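Local coordinates for gram-negative insecticidal protein (PDB 6FBM) that acts as an insecticidal toxin of the MACPF and beta-tripod families and probably damages target cells by forming pores in their membranes, at residues 40-45 against 144-149; 133-138 against 169-174. One frame throughout, in Å; residues are numbered along the deposited sequence.

How the contacts relate
Contacts 1 and 2 sit side by side at one end of the MACPF domain, their centres 13 Å apart, and share one apolar layer. Three pairs join them: F43 CE1 lies 3.4 Å from L135 CD2, L40 CD2 lies 3.5 Å from Y171 CB, and the rings of F41 and Y171 meet edge-to-face, with F41 CE2 3.8 Å from Y171 CD1. L141, on the short helix 138-141, touches F41 and F43 of contact 1 and P136 and Y171 of contact 2. Along the chain the segments alternate: 133-138 leaves the sheet, 144-149 starts a helix against the loop 40-45, and 169-174 brings the chain back. Neither contact contains a ligand or a known active site.

Contact 1. Residues 40-45 against 144-149; sequences LFDFGG and MLRRDF
L40 and D42 bind the turn at 144-146 through two backbone hydrogen bonds that surround F41. The carbonyl O of L40 accepts from R146 N at 2.9 Å, the donor tilted 30° from the carbonyl plane, while D42 N gives its hydrogen to M144 O at 2.8 Å. Each oxygen also has a weaker CA-H contact, L145 CA at L40 O and F41 CA at M144 O. This is a single beta bridge, F41 beside L145, made by two loops outside any regular strand. It ties the loop between strands 35-39 and 47-52 to the start of helix 147-154, whose N-cap position R146 occupies. Apolar side chains line the bridge. The flat F149 ring, its CG anti to the backbone N (chi1 176°), offers a face to the branched CG of L40, a CH-pi contact 3.9 Å from the centroid. F41 and L145 run alongside each other, CE1 to CD2 3.5 Å, and the unbranched, bendable chain of M144 lets its CE reach F43 CD1. On the exposed flank R146 lays its aliphatic CG near F41 O. Its NH1 is 4.2 Å from D42 OD1, where opposite charges probably attract, though no N-H points at the oxygen. D42 OD1 instead accepts a weak hydrogen bond from G44 N, and F43 O is bonded by S62 OG.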
loop_
_atom_site.group_PDB
_atom_site.type_symbol
_atom_site.label_atom_id
_atom_site.label_comp_id
_atom_site.label_asym_id
_atom_site.label_seq_id
_atom_site.Cartn_x
_atom_site.Cartn_y
_atom_site.Cartn_z
ATOM N N LEU A 40 -4.979 -19.789 -29.928
ATOM C CA LEU A 40 -5.203 -20.839 -30.915
ATOM C C LEU A 40 -5.704 -22.095 -30.264
ATOM O O LEU A 40 -6.408 -22.883 -30.893
ATOM C CB LEU A 40 -3.906 -21.152 -31.657
ATOM C CG LEU A 40 -3.552 -20.255 -32.852
ATOM C CD1 LEU A 40 -3.913 -18.778 -32.684
ATOM C CD2 LEU A 40 -2.073 -20.431 -33.171
ATOM N N PHE A 41 -5.353 -22.295 -28.998
ATOM C CA PHE A 41 -5.554 -23.565 -28.349
ATOM C C PHE A 41 -6.353 -23.408 -27.088
ATOM O O PHE A 41 -6.473 -22.317 -26.547
ATOM C CB PHE A 41 -4.217 -24.206 -28.035
ATOM C CG PHE A 41 -3.264 -24.217 -29.192
ATOM C CD1 PHE A 41 -3.438 -25.109 -30.225
ATOM C CD2 PHE A 41 -2.215 -23.329 -29.252
ATOM C CE1 PHE A 41 -2.555 -25.139 -31.299
ATOM C CE2 PHE A 41 -1.340 -23.339 -30.321
ATOM C CZ PHE A 41 -1.514 -24.249 -31.349
ATOM N N ASP A 42 -6.946 -24.520 -26.674
ATOM C CA ASP A 42 -7.660 -24.660 -25.426
ATOM C C ASP A 42 -6.729 -25.589 -24.658
ATOM O O ASP A 42 -6.608 -26.751 -25.008
ATOM C CB ASP A 42 -9.020 -25.318 -25.690
ATOM C CG ASP A 42 -9.797 -25.644 -24.400
ATOM O OD1 ASP A 42 -9.317 -25.405 -23.272
ATOM O OD2 ASP A 42 -10.942 -26.139 -24.493
ATOM N N PHE A 43 -6.069 -25.073 -23.627
ATOM C CA PHE A 43 -5.014 -25.827 -22.931
ATOM C C PHE A 43 -5.488 -26.703 -21.770
ATOM O O PHE A 43 -4.656 -27.285 -21.070
ATOM C CB PHE A 43 -3.910 -24.874 -22.467
ATOM C CG PHE A 43 -3.083 -24.333 -23.583
ATOM C CD1 PHE A 43 -2.241 -25.169 -24.294
ATOM C CD2 PHE A 43 -3.137 -22.987 -23.918
ATOM C CE1 PHE A 43 -1.481 -24.667 -25.321
ATOM C CE2 PHE A 43 -2.365 -22.482 -24.938
ATOM C CZ PHE A 43 -1.536 -23.313 -25.636
ATOM N N GLY A 44 -6.808 -26.796 -21.583
ATOM C CA GLY A 44 -7.403 -27.510 -20.467
ATOM C C GLY A 44 -7.419 -26.599 -19.252
ATOM O O GLY A 44 -6.506 -25.714 -19.073
ATOM N N GLY A 45 -8.447 -26.785 -18.427
ATOM C CA GLY A 45 -8.605 -26.001 -17.204
ATOM C C GLY A 45 -7.842 -26.568 -16.022
ATOM O O GLY A 45 -7.777 -25.905 -14.986
ATOM N N MET A 144 -6.468 -29.867 -29.728
ATOM C CA MET A 144 -6.646 -28.831 -28.707
ATOM C C MET A 144 -6.950 -27.478 -29.316
ATOM O O MET A 144 -6.811 -26.471 -28.632
ATOM C CB MET A 144 -5.364 -28.729 -27.862
ATOM C CG MET A 144 -5.125 -29.948 -26.993
ATOM S SD MET A 144 -3.421 -30.002 -26.458
ATOM C CE MET A 144 -3.289 -28.656 -25.285
ATOM N N LEU A 145 -7.381 -27.454 -30.579
ATOM C CA LEU A 145 -7.605 -26.210 -31.284
ATOM C C LEU A 145 -8.900 -25.590 -30.822
ATOM O O LEU A 145 -9.859 -26.307 -30.506
ATOM C CB LEU A 145 -7.680 -26.457 -32.793
ATOM C CG LEU A 145 -6.483 -27.134 -33.446
ATOM C CD1 LEU A 145 -6.729 -27.219 -34.939
ATOM C CD2 LEU A 145 -5.190 -26.388 -33.162
ATOM N N ARG A 146 -8.932 -24.262 -30.767
ATOM C CA ARG A 146 -10.177 -23.555 -30.486
ATOM C C ARG A 146 -11.045 -23.710 -31.719
ATOM O O ARG A 146 -10.547 -23.919 -32.823
ATOM C CB ARG A 146 -9.954 -22.075 -30.178
ATOM C CG ARG A 146 -9.135 -21.833 -28.924
ATOM C CD ARG A 146 -9.596 -20.712 -28.046
ATOM N NE ARG A 146 -10.851 -21.027 -27.360
ATOM C CZ ARG A 146 -10.954 -21.510 -26.117
ATOM N NH1 ARG A 146 -9.880 -21.761 -25.361
ATOM N NH2 ARG A 146 -12.164 -21.744 -25.612
ATOM N N ARG A 147 -12.350 -23.591 -31.507
ATOM C CA ARG A 147 -13.345 -23.919 -32.526
ATOM C C ARG A 147 -13.131 -23.118 -33.823
ATOM O O ARG A 147 -12.900 -23.719 -34.868
ATOM C CB ARG A 147 -14.768 -23.759 -31.953
ATOM C CG ARG A 147 -15.926 -24.305 -32.807
ATOM C CD ARG A 147 -16.804 -23.205 -33.407
ATOM N NE ARG A 147 -17.471 -22.368 -32.379
ATOM C CZ ARG A 147 -17.221 -21.068 -32.113
ATOM N NH1 ARG A 147 -16.300 -20.359 -32.789
ATOM N NH2 ARG A 147 -17.906 -20.470 -31.142
ATOM N N ASP A 148 -13.167 -21.783 -33.763
ATOM C CA ASP A 148 -13.112 -21.004 -35.014
ATOM C C ASP A 148 -11.752 -21.100 -35.731
ATOM O O ASP A 148 -11.702 -21.079 -36.966
ATOM C CB ASP A 148 -13.642 -19.547 -34.919
ATOM C CG ASP A 148 -13.335 -18.848 -33.585
ATOM O OD1 ASP A 148 -12.265 -19.092 -32.983
ATOM O OD2 ASP A 148 -14.190 -18.048 -33.146
ATOM N N PHE A 149 -10.666 -21.259 -34.972
ATOM C CA PHE A 149 -9.369 -21.487 -35.576
ATOM C C PHE A 149 -9.360 -22.831 -36.301
ATOM O O PHE A 149 -8.951 -22.887 -37.457
ATOM C CB PHE A 149 -8.233 -21.374 -34.556
ATOM C CG PHE A 149 -6.869 -21.707 -35.116
ATOM C CD1 PHE A 149 -6.398 -21.066 -36.246
ATOM C CD2 PHE A 149 -6.062 -22.648 -34.499
ATOM C CE1 PHE A 149 -5.153 -21.365 -36.760
ATOM C CE2 PHE A 149 -4.809 -22.946 -35.000
ATOM C CZ PHE A 149 -4.355 -22.307 -36.127
#

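Contact 2. Residues 133-138 against 169-174; sequences ISLPGA and PYYISE
L135 N and S173 O form the hydrogen bond that joins these segments, 2.8 Å long, with the C=O of S173 pointing almost straight at the N-H. The same oxygen receives the CA-H of S134, with S134 CA 3.3 Å from S173 O. One peptide earlier in the first strand, I133 O takes the CA-H of E174, whose CA lies 3.2 Å away. Around this backbone core, L135 lays its isobutyl group along the partner chain: CG packs against S173 O, and CD1 touches I172 O at 3.3 Å. The branch thus covers the backbone, and its CD1 reaches Y171 CE1 more loosely, at 4.3 Å. S134 and E174 point to the same face of the sheet, where S134 CB meets E174 CG at 3.7 Å. A small serine suits the close approach of these chains, whose CA atoms are 4.1 Å apart.

The pair S134-E174 is antiparallel and non-hydrogen-bonded, and marks where strand 120-134 runs out beside strand 170-177 in the bent antiparallel sheet of the MACPF domain. Beyond it the chains diverge: P136 and G137 lead the first into helix 138-141, with G137 at the N-cap position, while the second chain comes in from Y171 and I172, on the other side of S173.

Farther out, backbone bonds of I133 with A175 and S134 with H64 hold the first strand in the sheet, while Y171 is bonded through its backbone to Q281 and packs against L141. E174, its chi1 of -165° turning CG away from its own N, runs on extended and carries the carboxylate alongside S134, OE2 near S134 CB, while OE1 is hydrogen-bonded to S276 OG and the backbone O of E174 to S279 OG.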
loop_
_atom_site.group_PDB
_atom_site.type_symbol
_atom_site.label_atom_id
_atom_site.label_comp_id
_atom_site.label_asym_id
_atom_site.label_seq_id
_atom_site.Cartn_x
_atom_site.Cartn_y
_atom_site.Cartn_z
ATOM N N ILE A 133 8.787 -21.973 -21.050
ATOM C CA ILE A 133 7.508 -22.657 -21.119
ATOM C C ILE A 133 7.492 -23.263 -22.508
ATOM O O ILE A 133 7.958 -22.631 -23.469
ATOM C CB ILE A 133 6.288 -21.740 -20.942
ATOM C CG1 ILE A 133 6.521 -20.740 -19.799
ATOM C CG2 ILE A 133 5.050 -22.582 -20.711
ATOM C CD1 ILE A 133 5.436 -19.717 -19.625
ATOM N N SER A 134 7.002 -24.494 -22.611
ATOM C CA SER A 134 6.919 -25.165 -23.904
ATOM C C SER A 134 5.609 -25.909 -24.016
ATOM O O SER A 134 5.043 -26.347 -23.024
ATOM C CB SER A 134 8.095 -26.108 -24.094
ATOM O OG SER A 134 8.130 -27.067 -23.050
ATOM N N LEU A 135 5.120 -25.973 -25.245
ATOM C CA LEU A 135 3.880 -26.649 -25.580
ATOM C C LEU A 135 4.156 -28.047 -26.135
ATOM O O LEU A 135 5.299 -28.371 -26.501
ATOM C CB LEU A 135 3.139 -25.853 -26.653
ATOM C CG LEU A 135 2.722 -24.438 -26.249
ATOM C CD1 LEU A 135 1.916 -23.815 -27.368
ATOM C CD2 LEU A 135 1.900 -24.437 -24.971
ATOM N N PRO A 136 3.098 -28.870 -26.233
ATOM C CA PRO A 136 3.179 -30.095 -27.001
ATOM C C PRO A 136 3.496 -29.847 -28.484
ATOM O O PRO A 136 3.396 -28.713 -28.996
ATOM C CB PRO A 136 1.758 -30.663 -26.874
ATOM C CG PRO A 136 1.247 -30.143 -25.611
ATOM C CD PRO A 136 1.756 -28.724 -25.647
ATOM N N GLY A 137 3.856 -30.932 -29.156
ATOM C CA GLY A 137 4.106 -30.928 -30.597
ATOM C C GLY A 137 2.829 -30.704 -31.356
ATOM O O GLY A 137 1.742 -30.884 -30.804
ATOM N N ALA A 138 2.965 -30.316 -32.609
ATOM C CA ALA A 138 1.830 -30.077 -33.517
ATOM C C ALA A 138 0.759 -31.135 -33.459
ATOM O O ALA A 138 -0.429 -30.830 -33.420
ATOM C CB ALA A 138 2.303 -29.948 -34.961
ATOM N N PRO A 169 1.042 -16.763 -39.208
ATOM C CA PRO A 169 1.506 -18.008 -39.818
ATOM C C PRO A 169 2.258 -18.926 -38.844
ATOM O O PRO A 169 2.358 -20.135 -39.104
ATOM C CB PRO A 169 2.448 -17.528 -40.916
ATOM C CG PRO A 169 2.992 -16.231 -40.387
ATOM C CD PRO A 169 1.899 -15.610 -39.560
ATOM N N TYR A 170 2.801 -18.349 -37.762
ATOM C CA TYR A 170 3.505 -19.113 -36.754
ATOM C C TYR A 170 2.928 -18.785 -35.400
ATOM O O TYR A 170 2.376 -17.713 -35.217
ATOM C CB TYR A 170 4.984 -18.763 -36.772
ATOM C CG TYR A 170 5.754 -19.437 -37.862
ATOM C CD1 TYR A 170 5.702 -18.986 -39.176
ATOM C CD2 TYR A 170 6.534 -20.535 -37.580
ATOM C CE1 TYR A 170 6.413 -19.622 -40.172
ATOM C CE2 TYR A 170 7.252 -21.186 -38.576
ATOM C CZ TYR A 170 7.194 -20.725 -39.862
ATOM O OH TYR A 170 7.916 -21.382 -40.812
ATOM N N TYR A 171 3.081 -19.704 -34.460
ATOM C CA TYR A 171 2.655 -19.499 -33.096
ATOM C C TYR A 171 3.795 -19.785 -32.122
ATOM O O TYR A 171 4.774 -20.440 -32.461
ATOM C CB TYR A 171 1.434 -20.373 -32.782
ATOM C CG TYR A 171 1.715 -21.854 -32.790
ATOM C CD1 TYR A 171 2.138 -22.506 -31.642
ATOM C CD2 TYR A 171 1.582 -22.607 -33.957
ATOM C CE1 TYR A 171 2.409 -23.877 -31.644
ATOM C CE2 TYR A 171 1.864 -23.960 -33.974
ATOM C CZ TYR A 171 2.257 -24.600 -32.819
ATOM O OH TYR A 171 2.543 -25.930 -32.822
ATOM N N ILE A 172 3.629 -19.297 -30.900
ATOM C CA ILE A 172 4.626 -19.469 -29.865
ATOM C C ILE A 172 4.478 -20.853 -29.264
ATOM O O ILE A 172 3.514 -21.143 -28.576
ATOM C CB ILE A 172 4.455 -18.432 -28.727
ATOM C CG1 ILE A 172 4.597 -16.987 -29.244
ATOM C CG2 ILE A 172 5.454 -18.702 -27.600
ATOM C CD1 ILE A 172 5.979 -16.621 -29.764
ATOM N N SER A 173 5.454 -21.697 -29.526
ATOM C CA SER A 173 5.473 -23.064 -29.003
ATOM C C SER A 173 6.387 -23.232 -27.819
ATOM O O SER A 173 6.168 -24.100 -26.982
ATOM C CB SER A 173 5.902 -24.027 -30.098
ATOM O OG SER A 173 5.758 -25.344 -29.662
ATOM N N GLU A 174 7.433 -22.415 -27.758
ATOM C CA GLU A 174 8.383 -22.448 -26.664
ATOM C C GLU A 174 8.923 -21.027 -26.482
ATOM O O GLU A 174 9.215 -20.337 -27.451
ATOM C CB GLU A 174 9.507 -23.410 -27.008
ATOM C CG GLU A 174 10.371 -23.827 -25.839
ATOM C CD GLU A 174 11.441 -24.811 -26.316
ATOM O OE1 GLU A 174 12.359 -24.365 -27.026
ATOM O OE2 GLU A 174 11.366 -26.024 -26.001
#